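PDB 6CAF: concanavalin B from Canavalia ensiformis, which may act as a carbohydrate-binding protein of the jack bean seed, built on the chitinase-like scaffold of glycosyl hydrolase family 18. Local coordinates for residues R45-Y53 and R292-T302; C87-Q98 and E137-L148. All blocks are in the same frame, centred on the assembly; numbering follows the deposited sequence. Where two conformers were deposited one is given.

Contact 1. Residues R45-Y53 and R292-T302; sequences RDTCKTNNY and RQADKETGYST
The hydroxyl of Tyr53 meets both Arg292 and Asp295 and takes part in a chain of hydrogen bonds that crosses from the turn after helix 44-49 to the helix pair 292-298 and 300-308. Tyr53 OH donates to Asp295 OD2 over only 2.5 Å and accepts from Arg292 NH1 at 2.9 Å. Both partners lie at the edge of the ring, near its plane, and the guanidinium stands steeply against the ring, the two planes 76° apart. Asp295 OD2 receives the phenol on its anti side, well out of the carboxylate plane, and, on its syn side, the hydroxyl of Ser301 OG at 2.6 Å. The other oxygen, Asp295 OD1, takes the backbone N of Ser301 through its syn lone pair at 2.8 Å, which ties the carboxylate to the start of the next helix.

Arg292 makes a second bond across the contact, from NE to Thr47 OG1 at 3.0 Å, bent (139°) and tilted from the guanidinium plane. Its chain turns at CB-CG (chi2 61°) and then runs on trans about CG-CD. Thr47 OG1 is also bonded to Leu43 O, just ahead of the helix. Thr50 OG1 accepts from Asn52 N, an ST turn.

In the packing, Thr50 CG2 lies 3.7 Å from Arg292 NH2, and Lys296 CG, from Arg292's own helix, covers one guanidinium face. Asn52 CB rests over one face of the Tyr53 ring.

The contact lies on the outside of the TIM barrel, where Thr47 and Tyr53 touch strand 31-36 and Asp295 and Ser301 touch strand 284-290. With a guanidinium and a carboxylate both at the hydroxyl, the phenol is probably strongly polarised; the short bond to Asp295 and the largely buried setting fit a firmly oriented, charge-compensated junction.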
loop_
_atom_site.group_PDB
_atom_site.type_symbol
_atom_site.label_atom_id
_atom_site.label_comp_id
_atom_site.label_asym_id
_atom_site.label_seq_id
_atom_site.Cartn_x
_atom_site.Cartn_y
_atom_site.Cartn_z
ATOM N N ARG A 45 6.382 -14.076 -7.805
ATOM C CA ARG A 45 6.713 -14.089 -9.225
ATOM C C ARG A 45 5.463 -14.049 -10.096
ATOM O O ARG A 45 5.405 -13.295 -11.080
ATOM C CB ARG A 45 7.450 -15.375 -9.567
ATOM C CG ARG A 45 7.713 -15.508 -11.051
ATOM C CD ARG A 45 7.991 -16.948 -11.468
ATOM N NE ARG A 45 6.794 -17.767 -11.404
ATOM C CZ ARG A 45 6.777 -19.080 -11.519
ATOM N NH1 ARG A 45 7.890 -19.721 -11.694
ATOM N NH2 ARG A 45 5.651 -19.741 -11.471
ATOM N N ASP A 46 4.501 -14.916 -9.800
ATOM C CA ASP A 46 3.302 -15.020 -10.644
ATOM C C ASP A 46 2.539 -13.731 -10.601
ATOM O O ASP A 46 1.983 -13.304 -11.597
ATOM C CB ASP A 46 2.376 -16.167 -10.193
ATOM C CG ASP A 46 2.944 -17.509 -10.416
ATOM O OD1 ASP A 46 3.900 -17.677 -11.213
ATOM O OD2 ASP A 46 2.456 -18.446 -9.750
ATOM N N THR A 47 2.499 -13.113 -9.423
ATOM C CA THR A 47 1.825 -11.841 -9.247
ATOM C C THR A 47 2.428 -10.808 -10.201
ATOM O O THR A 47 1.716 -10.148 -10.961
ATOM C CB THR A 47 1.936 -11.426 -7.776
ATOM O OG1 THR A 47 1.205 -12.376 -7.001
ATOM C CG2 THR A 47 1.354 -10.069 -7.518
ATOM N N CYS A 48 3.746 -10.650 -10.145
ATOM C CA CYS A 48 4.399 -9.660 -10.987
ATOM C C CYS A 48 4.235 -9.953 -12.470
ATOM O O CYS A 48 4.002 -9.050 -13.276
ATOM C CB CYS A 48 5.891 -9.601 -10.621
ATOM S SG CYS A 48 6.139 -8.867 -8.990
ATOM N N LYS A 49 4.375 -11.218 -12.818
ATOM C CA LYS A 49 4.383 -11.588 -14.234
ATOM C C LYS A 49 3.027 -11.483 -14.911
ATOM O O LYS A 49 2.952 -11.587 -16.134
ATOM C CB LYS A 49 4.954 -12.992 -14.453
ATOM C CG LYS A 49 6.445 -13.019 -14.275
ATOM C CD LYS A 49 7.073 -14.358 -14.519
ATOM C CE LYS A 49 8.558 -14.287 -14.287
ATOM N NZ LYS A 49 9.168 -13.723 -15.503
ATOM N N THR A 50 1.958 -11.261 -14.142
ATOM C CA THR A 50 0.688 -10.968 -14.770
ATOM C C THR A 50 0.712 -9.705 -15.618
ATOM O O THR A 50 -0.106 -9.545 -16.525
ATOM C CB THR A 50 -0.451 -10.740 -13.764
ATOM O OG1 THR A 50 -0.188 -9.578 -12.963
ATOM C CG2 THR A 50 -0.701 -11.927 -12.888
ATOM N N ASN A 51 1.599 -8.788 -15.257
ATOM C CA ASN A 51 1.614 -7.459 -15.853
ATOM C C ASN A 51 0.422 -6.608 -15.453
ATOM O O ASN A 51 0.211 -5.553 -16.036
ATOM C CB ASN A 51 1.734 -7.500 -17.381
ATOM C CG ASN A 51 3.158 -7.366 -17.840
ATOM O OD1 ASN A 51 3.560 -6.342 -18.393
ATOM N ND2 ASN A 51 3.936 -8.385 -17.585
ATOM N N ASN A 52 -0.364 -7.067 -14.474
ATOM C CA ASN A 52 -1.522 -6.283 -14.053
ATOM C C ASN A 52 -1.183 -5.142 -13.111
ATOM O O ASN A 52 -1.996 -4.244 -12.966
ATOM C CB ASN A 52 -2.547 -7.172 -13.351
ATOM C CG ASN A 52 -3.307 -8.075 -14.301
ATOM O OD1 ASN A 52 -2.903 -8.322 -15.418
ATOM N ND2 ASN A 52 -4.433 -8.554 -13.839
ATOM N N TYR A 53 -0.011 -5.223 -12.489
ATOM C CA TYR A 53 0.310 -4.387 -11.352
ATOM C C TYR A 53 1.563 -3.552 -11.593
ATOM O O TYR A 53 2.589 -4.045 -12.077
ATOM C CB TYR A 53 0.544 -5.264 -10.131
ATOM C CG TYR A 53 -0.526 -6.300 -9.890
ATOM C CD1 TYR A 53 -1.829 -5.942 -9.566
ATOM C CD2 TYR A 53 -0.242 -7.649 -10.031
ATOM C CE1 TYR A 53 -2.808 -6.884 -9.335
ATOM C CE2 TYR A 53 -1.211 -8.599 -9.782
ATOM C CZ TYR A 53 -2.483 -8.217 -9.433
ATOM O OH TYR A 53 -3.427 -9.173 -9.123
ATOM N N ARG A 292 -4.188 -9.893 -3.288
ATOM C CA ARG A 292 -3.882 -10.675 -4.461
ATOM C C ARG A 292 -4.799 -11.912 -4.547
ATOM O O ARG A 292 -5.299 -12.224 -5.630
ATOM C CB ARG A 292 -2.422 -11.059 -4.470
ATOM C CG ARG A 292 -2.026 -12.000 -5.588
ATOM C CD ARG A 292 -2.239 -11.458 -6.978
ATOM N NE ARG A 292 -1.694 -12.408 -7.923
ATOM C CZ ARG A 292 -2.180 -12.736 -9.117
ATOM N NH1 ARG A 292 -3.104 -11.999 -9.664
ATOM N NH2 ARG A 292 -1.671 -13.770 -9.776
ATOM N N GLN A 293 -4.999 -12.609 -3.434
ATOM C CA GLN A 293 -5.876 -13.777 -3.427
ATOM C C GLN A 293 -7.245 -13.432 -3.985
ATOM O O GLN A 293 -7.796 -14.149 -4.841
ATOM C CB GLN A 293 -6.032 -14.314 -1.991
ATOM C CG GLN A 293 -7.031 -15.446 -1.841
ATOM C CD GLN A 293 -7.304 -15.896 -0.429
ATOM O OE1 GLN A 293 -6.743 -15.399 0.536
ATOM N NE2 GLN A 293 -8.196 -16.867 -0.311
ATOM N N ALA A 294 -7.837 -12.354 -3.477
ATOM C CA ALA A 294 -9.162 -11.986 -3.911
ATOM C C ALA A 294 -9.191 -11.583 -5.382
ATOM O O ALA A 294 -10.148 -11.885 -6.102
ATOM C CB ALA A 294 -9.712 -10.892 -3.017
ATOM N N ASP A 295 -8.124 -10.906 -5.818
ATOM C CA ASP A 295 -8.035 -10.488 -7.223
ATOM C C ASP A 295 -7.950 -11.698 -8.145
ATOM O O ASP A 295 -8.623 -11.759 -9.173
ATOM C CB ASP A 295 -6.838 -9.577 -7.406
ATOM C CG ASP A 295 -6.847 -8.809 -8.689
ATOM O OD1 ASP A 295 -7.907 -8.711 -9.323
ATOM O OD2 ASP A 295 -5.788 -8.257 -9.058
ATOM N N LYS A 296 -7.177 -12.700 -7.730
ATOM C CA LYS A 296 -7.113 -13.945 -8.492
ATOM C C LYS A 296 -8.467 -14.645 -8.583
ATOM O O LYS A 296 -8.812 -15.244 -9.597
ATOM C CB LYS A 296 -6.153 -14.955 -7.799
ATOM C CG LYS A 296 -4.708 -14.685 -7.984
ATOM C CD LYS A 296 -3.882 -15.174 -6.816
ATOM C CE LYS A 296 -4.109 -16.641 -6.540
ATOM N NZ LYS A 296 -3.586 -17.417 -7.701
ATOM N N GLU A 297 -9.181 -14.625 -7.477
ATOM C CA GLU A 297 -10.468 -15.295 -7.376
ATOM C C GLU A 297 -11.492 -14.673 -8.310
ATOM O O GLU A 297 -12.328 -15.381 -8.870
ATOM C CB GLU A 297 -10.993 -15.219 -5.933
ATOM C CG GLU A 297 -12.380 -15.838 -5.752
ATOM C CD GLU A 297 -12.973 -15.612 -4.376
ATOM O OE1 GLU A 297 -12.194 -15.407 -3.425
ATOM O OE2 GLU A 297 -14.226 -15.691 -4.237
ATOM N N THR A 298 -11.446 -13.349 -8.471
ATOM C CA THR A 298 -12.516 -12.646 -9.152
ATOM C C THR A 298 -12.176 -12.026 -10.501
ATOM O O THR A 298 -13.067 -11.646 -11.261
ATOM C CB THR A 298 -13.080 -11.537 -8.293
ATOM O OG1 THR A 298 -12.079 -10.535 -8.157
ATOM C CG2 THR A 298 -13.511 -12.042 -6.916
ATOM N N GLY A 299 -10.884 -11.888 -10.806
ATOM C CA GLY A 299 -10.472 -11.277 -12.040
ATOM C C GLY A 299 -10.599 -9.765 -12.055
ATOM O O GLY A 299 -10.634 -9.164 -13.126
ATOM N N TYR A 300 -10.598 -9.138 -10.872
ATOM C CA TYR A 300 -10.875 -7.711 -10.772
ATOM C C TYR A 300 -9.919 -6.863 -11.633
ATOM O O TYR A 300 -10.349 -6.115 -12.509
ATOM C CB TYR A 300 -10.825 -7.292 -9.289
ATOM C CG TYR A 300 -11.497 -5.973 -8.995
ATOM C CD1 TYR A 300 -10.932 -4.767 -9.371
ATOM C CD2 TYR A 300 -12.685 -5.939 -8.364
ATOM C CE1 TYR A 300 -11.587 -3.565 -9.098
ATOM C CE2 TYR A 300 -13.326 -4.753 -8.071
ATOM C CZ TYR A 300 -12.786 -3.572 -8.445
ATOM O OH TYR A 300 -13.428 -2.396 -8.137
ATOM N N SER A 301 -8.617 -6.962 -11.380
ATOM C CA SER A 301 -7.706 -6.136 -12.127
ATOM C C SER A 301 -7.686 -6.490 -13.608
ATOM O O SER A 301 -7.527 -5.609 -14.442
ATOM C CB SER A 301 -6.287 -6.168 -11.546
ATOM O OG SER A 301 -5.739 -7.483 -11.528
ATOM N N THR A 302 -7.849 -7.766 -13.938
ATOM C CA THR A 302 -7.898 -8.138 -15.331
ATOM C C THR A 302 -9.023 -7.407 -16.058
ATOM O O THR A 302 -8.862 -6.915 -17.188
ATOM C CB THR A 302 -8.027 -9.658 -15.432
ATOM O OG1 THR A 302 -6.782 -10.218 -14.994
ATOM C CG2 THR A 302 -8.281 -10.085 -16.846
#

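Contact 2. Residues C87-Q98 and E137-L148; sequences CSFLESQIKECQ and ERREGPLGKVAL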
loop_
_atom_site.group_PDB
_atom_site.type_symbol
_atom_site.label_atom_id
_atom_site.label_comp_id
_atom_site.label_asym_id
_atom_site.label_seq_id
_atom_site.Cartn_x
_atom_site.Cartn_y
_atom_site.Cartn_z
ATOM N N CYS A 87 12.368 -15.979 4.441
ATOM C CA CYS A 87 11.885 -14.920 3.550
ATOM C C CYS A 87 12.938 -14.461 2.564
ATOM O O CYS A 87 12.619 -13.895 1.527
ATOM C CB CYS A 87 11.330 -13.745 4.335
ATOM S SG CYS A 87 9.850 -14.115 5.325
ATOM N N SER A 88 14.205 -14.759 2.846
ATOM C CA SER A 88 15.268 -14.374 1.937
ATOM C C SER A 88 15.189 -15.087 0.586
ATOM O O SER A 88 15.808 -14.643 -0.383
ATOM C CB SER A 88 16.629 -14.586 2.599
ATOM O OG SER A 88 16.800 -15.940 2.940
ATOM N N PHE A 89 14.426 -16.173 0.519
ATOM C CA PHE A 89 14.225 -16.885 -0.755
ATOM C C PHE A 89 13.559 -15.944 -1.769
ATOM O O PHE A 89 13.678 -16.132 -2.971
ATOM C CB PHE A 89 13.390 -18.195 -0.577
ATOM C CG PHE A 89 11.855 -18.002 -0.663
ATOM C CD1 PHE A 89 11.178 -18.070 -1.877
ATOM C CD2 PHE A 89 11.104 -17.836 0.483
ATOM C CE1 PHE A 89 9.800 -17.927 -1.935
ATOM C CE2 PHE A 89 9.729 -17.675 0.430
ATOM C CZ PHE A 89 9.075 -17.716 -0.771
ATOM N N LEU A 90 12.880 -14.905 -1.270
ATOM C CA LEU A 90 12.180 -13.986 -2.153
ATOM C C LEU A 90 13.069 -13.005 -2.898
ATOM O O LEU A 90 12.621 -12.367 -3.849
ATOM C CB LEU A 90 11.080 -13.234 -1.398
ATOM C CG LEU A 90 9.893 -14.070 -0.931
ATOM C CD1 LEU A 90 9.087 -13.323 0.109
ATOM C CD2 LEU A 90 9.009 -14.483 -2.089
ATOM N N GLU A 91 14.346 -12.930 -2.530
ATOM C CA GLU A 91 15.227 -11.957 -3.157
ATOM C C GLU A 91 15.200 -12.019 -4.673
ATOM O O GLU A 91 15.032 -10.991 -5.339
ATOM C CB GLU A 91 16.652 -12.148 -2.677
ATOM C CG GLU A 91 17.662 -11.172 -3.270
ATOM C CD GLU A 91 19.104 -11.477 -2.906
ATOM O OE1 GLU A 91 19.390 -11.758 -1.722
ATOM O OE2 GLU A 91 19.961 -11.355 -3.794
ATOM N N SER A 92 15.374 -13.215 -5.236
ATOM C CA SER A 92 15.449 -13.312 -6.691
ATOM C C SER A 92 14.111 -12.893 -7.344
ATOM O O SER A 92 14.110 -12.268 -8.403
ATOM C CB SER A 92 15.830 -14.735 -7.122
ATOM O OG SER A 92 14.834 -15.647 -6.721
ATOM N N GLN A 93 12.988 -13.220 -6.714
ATOM C CA GLN A 93 11.683 -12.868 -7.243
ATOM C C GLN A 93 11.456 -11.366 -7.186
ATOM O O GLN A 93 10.909 -10.764 -8.124
ATOM C CB GLN A 93 10.549 -13.607 -6.522
ATOM C CG GLN A 93 10.547 -15.095 -6.797
ATOM C CD GLN A 93 9.510 -15.850 -6.013
ATOM O OE1 GLN A 93 8.303 -15.584 -6.126
ATOM N NE2 GLN A 93 9.965 -16.840 -5.244
ATOM N N ILE A 94 11.891 -10.744 -6.095
ATOM C CA ILE A 94 11.792 -9.308 -5.985
ATOM C C ILE A 94 12.577 -8.633 -7.112
ATOM O O ILE A 94 12.103 -7.719 -7.788
ATOM C CB ILE A 94 12.312 -8.856 -4.613
ATOM C CG1 ILE A 94 11.318 -9.289 -3.542
ATOM C CG2 ILE A 94 12.549 -7.355 -4.576
ATOM C CD1 ILE A 94 11.860 -9.228 -2.133
ATOM N N LYS A 95 13.810 -9.084 -7.312
ATOM C CA LYS A 95 14.656 -8.473 -8.313
ATOM C C LYS A 95 14.101 -8.678 -9.720
ATOM O O LYS A 95 14.151 -7.750 -10.527
ATOM C CB LYS A 95 16.087 -8.975 -8.182
ATOM C CG LYS A 95 16.729 -8.374 -6.931
ATOM C CD LYS A 95 18.118 -8.877 -6.627
ATOM C CE LYS A 95 18.740 -8.033 -5.531
ATOM N NZ LYS A 95 20.069 -8.554 -5.165
ATOM N N GLU A 96 13.490 -9.838 -9.999
ATOM C CA GLU A 96 12.859 -10.019 -11.324
ATOM C C GLU A 96 11.635 -9.137 -11.481
ATOM O O GLU A 96 11.416 -8.564 -12.559
ATOM C CB GLU A 96 12.525 -11.480 -11.719
ATOM C CG GLU A 96 11.806 -12.388 -10.720
ATOM C CD GLU A 96 11.848 -13.867 -11.147
ATOM O OE1 GLU A 96 12.628 -14.169 -12.077
ATOM O OE2 GLU A 96 11.124 -14.741 -10.577
ATOM N N CYS A 97 10.856 -8.995 -10.414
ATOM C CA CYS A 97 9.746 -8.037 -10.444
ATOM C C CYS A 97 10.250 -6.668 -10.845
ATOM O O CYS A 97 9.657 -5.983 -11.695
ATOM C CB CYS A 97 9.086 -7.944 -9.060
ATOM S SG CYS A 97 8.116 -9.377 -8.536
ATOM N N GLN A 98 11.296 -6.222 -10.169
ATOM C CA GLN A 98 11.809 -4.889 -10.415
ATOM C C GLN A 98 12.352 -4.713 -11.836
ATOM O O GLN A 98 12.173 -3.669 -12.465
ATOM C CB GLN A 98 12.885 -4.550 -9.383
ATOM C CG GLN A 98 12.331 -4.430 -7.978
ATOM C CD GLN A 98 13.415 -4.187 -6.959
ATOM O OE1 GLN A 98 14.437 -4.884 -6.937
ATOM N NE2 GLN A 98 13.189 -3.227 -6.092
ATOM N N GLU A 137 20.447 -2.461 -0.355
ATOM C CA GLU A 137 21.332 -3.613 -0.509
ATOM C C GLU A 137 22.579 -3.554 0.405
ATOM O O GLU A 137 23.610 -4.134 0.099
ATOM C CB GLU A 137 21.766 -3.771 -1.970
ATOM C CG GLU A 137 20.679 -4.210 -2.911
ATOM C CD GLU A 137 21.189 -4.571 -4.291
ATOM O OE1 GLU A 137 21.622 -5.726 -4.498
ATOM O OE2 GLU A 137 21.132 -3.694 -5.163
ATOM N N ARG A 138 22.489 -2.866 1.531
ATOM C CA ARG A 138 23.662 -2.653 2.379
ATOM C C ARG A 138 24.027 -3.914 3.164
ATOM O O ARG A 138 25.218 -4.224 3.324
ATOM C CB ARG A 138 23.404 -1.471 3.318
ATOM C CG ARG A 138 24.544 -1.097 4.274
ATOM C CD ARG A 138 25.833 -0.738 3.563
ATOM N NE ARG A 138 26.915 -0.423 4.501
ATOM C CZ ARG A 138 27.602 -1.333 5.185
ATOM N NH1 ARG A 138 27.331 -2.618 5.019
ATOM N NH2 ARG A 138 28.566 -0.968 6.032
ATOM N N ARG A 139 23.005 -4.593 3.681
ATOM C CA ARG A 139 23.186 -5.848 4.404
ATOM C C ARG A 139 22.120 -6.836 4.023
ATOM O O ARG A 139 21.057 -6.458 3.576
ATOM C CB ARG A 139 23.077 -5.609 5.901
ATOM C CG ARG A 139 24.194 -4.772 6.467
ATOM C CD ARG A 139 24.087 -4.693 7.972
ATOM N NE ARG A 139 25.195 -3.915 8.508
ATOM C CZ ARG A 139 25.230 -3.380 9.716
ATOM N NH1 ARG A 139 24.185 -3.504 10.522
ATOM N NH2 ARG A 139 26.303 -2.699 10.107
ATOM N N GLU A 140 22.405 -8.107 4.269
ATOM C CA GLU A 140 21.414 -9.177 4.181
ATOM C C GLU A 140 20.365 -8.914 5.221
ATOM O O GLU A 140 20.662 -8.826 6.408
ATOM C CB GLU A 140 22.083 -10.527 4.487
ATOM C CG GLU A 140 23.193 -10.911 3.537
ATOM C CD GLU A 140 22.689 -11.383 2.195
ATOM O OE1 GLU A 140 21.501 -11.704 2.115
ATOM O OE2 GLU A 140 23.484 -11.450 1.233
ATOM N N GLY A 141 19.117 -8.846 4.783
ATOM C CA GLY A 141 17.970 -8.656 5.665
ATOM C C GLY A 141 16.946 -9.755 5.479
ATOM O O GLY A 141 17.210 -10.788 4.854
ATOM N N PRO A 142 15.755 -9.542 6.040
ATOM C CA PRO A 142 14.742 -10.579 5.990
ATOM C C PRO A 142 14.374 -11.066 4.588
ATOM O O PRO A 142 14.042 -12.225 4.430
ATOM C CB PRO A 142 13.562 -9.916 6.710
ATOM C CG PRO A 142 14.230 -9.005 7.704
ATOM C CD PRO A 142 15.369 -8.429 6.930
ATOM N N LEU A 143 14.412 -10.173 3.606
ATOM C CA LEU A 143 14.108 -10.485 2.212
ATOM C C LEU A 143 15.349 -10.704 1.372
ATOM O O LEU A 143 15.282 -10.709 0.165
ATOM C CB LEU A 143 13.210 -9.395 1.606
ATOM C CG LEU A 143 11.779 -9.371 2.160
ATOM C CD1 LEU A 143 11.083 -8.107 1.747
ATOM C CD2 LEU A 143 10.994 -10.583 1.694
ATOM N N GLY A 144 16.475 -10.957 2.031
ATOM C CA GLY A 144 17.734 -11.053 1.338
ATOM C C GLY A 144 18.412 -9.717 1.236
ATOM O O GLY A 144 18.201 -8.810 2.052
ATOM N N LYS A 145 19.241 -9.582 0.218
ATOM C CA LYS A 145 19.939 -8.345 -0.047
ATOM C C LYS A 145 19.178 -7.644 -1.172
ATOM O O LYS A 145 19.257 -8.050 -2.336
ATOM C CB LYS A 145 21.396 -8.577 -0.423
ATOM C CG LYS A 145 22.206 -7.309 -0.466
ATOM C CD LYS A 145 23.697 -7.610 -0.602
ATOM C CE LYS A 145 24.326 -7.903 0.746
ATOM N NZ LYS A 145 25.803 -8.031 0.616
ATOM N N VAL A 146 18.383 -6.650 -0.798
ATOM C CA VAL A 146 17.474 -5.991 -1.715
ATOM C C VAL A 146 17.493 -4.483 -1.529
ATOM O O VAL A 146 17.927 -3.984 -0.476
ATOM C CB VAL A 146 16.009 -6.491 -1.555
ATOM C CG1 VAL A 146 15.875 -7.969 -1.920
ATOM C CG2 VAL A 146 15.458 -6.235 -0.155
ATOM N N ALA A 147 17.012 -3.786 -2.559
ATOM C CA ALA A 147 16.702 -2.382 -2.460
ATOM C C ALA A 147 15.301 -2.183 -2.956
ATOM O O ALA A 147 15.049 -2.028 -4.147
ATOM C CB ALA A 147 17.671 -1.519 -3.248
ATOM N N LEU A 148 14.361 -2.272 -2.045
ATOM C CA LEU A 148 12.950 -2.141 -2.381
ATOM C C LEU A 148 12.631 -0.730 -2.858
ATOM O O LEU A 148 13.358 0.224 -2.584
ATOM C CB LEU A 148 12.069 -2.512 -1.198
ATOM C CG LEU A 148 12.200 -3.958 -0.708
ATOM C CD1 LEU A 148 11.192 -4.217 0.414
ATOM C CD2 LEU A 148 12.024 -4.968 -1.807
HETATM O O HOH W 1 21.955 -12.278 -0.979
HETATM O O HOH W 2 16.472 -5.132 -5.014
#
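With chi1 at -180° and an extended chain, Glu91 reaches past Val146 to the backbone N of Lys145. Lys95 starts with CG beside its backbone N (chi1 -72°) and is fully stretched beyond, which brings NZ to the same short piece of loop. The glutamate accepts from Lys145 N at OE1, 2.9 Å away and almost straight, though the N-H arrives from above the carboxylate plane. Lys95 NZ donates to Lys145 O at 3.0 Å, almost head-on to the carbonyl, so the backbone N and O of Lys145 are both held by side chains of helix 91-99.

The ammonium also pairs with Glu91 OE2 one helical turn back, and makes a weak salt bridge of 3.3 Å from NZ to Glu137 OE1, a three-residue charge network. Glu140 brings a like charge towards Glu91, and a water donating to Glu91 OE1 and Glu140 OE2 probably eases the repulsion. Farther along, Gln98 NE2 gives a hydrogen to Ala147 O at 2.9 Å, while a second water joins Gln98 OE1 to Ala147 N.

Beneath this polar row, Leu143 CD2 meets Leu90 CD1 at 3.7 Å, and Ile94 turns CD1 to Leu143 and Val146 but CG2 to Leu148. The type I turn from Gly141 to Gly144 lays its backbone close against Ser88. Leu143 O is buried here without a hydrogen-bonding partner.

The loop 137-148 links helix 120-135 to strand 150-154. Pro142 and Leu143 pack back on Phe134 of that helix, Leu148 reaches Val104 and Leu106 of strand 103-109, and Ile94 touches Leu44 of helix 44-49, the helix beside it around the TIM barrel.

Overall arrangement
Contacts 1 and 2 lie with their centres about 21 Å apart on the outside of the family 18 TIM barrel, and they meet where helix 44-49 and helix 91-99 run next to each other. The disulfide Cys48-Cys97 joins them covalently, and Arg45 N probably bonds to Gln93 OE1 nearby. Along the chain the order is 45-53, 87-98, 137-148 and 292-302, so both segments of contact 2 fall between those of contact 1. Contact 1 brings the early part of the barrel against its last helices, next to the pairing of strands 31-36 and 284-290 that closes the sheet; contact 2 joins helix 91-99, just before strand 103-109, to the loop leading into strand 150-154, which pairs with 103-109.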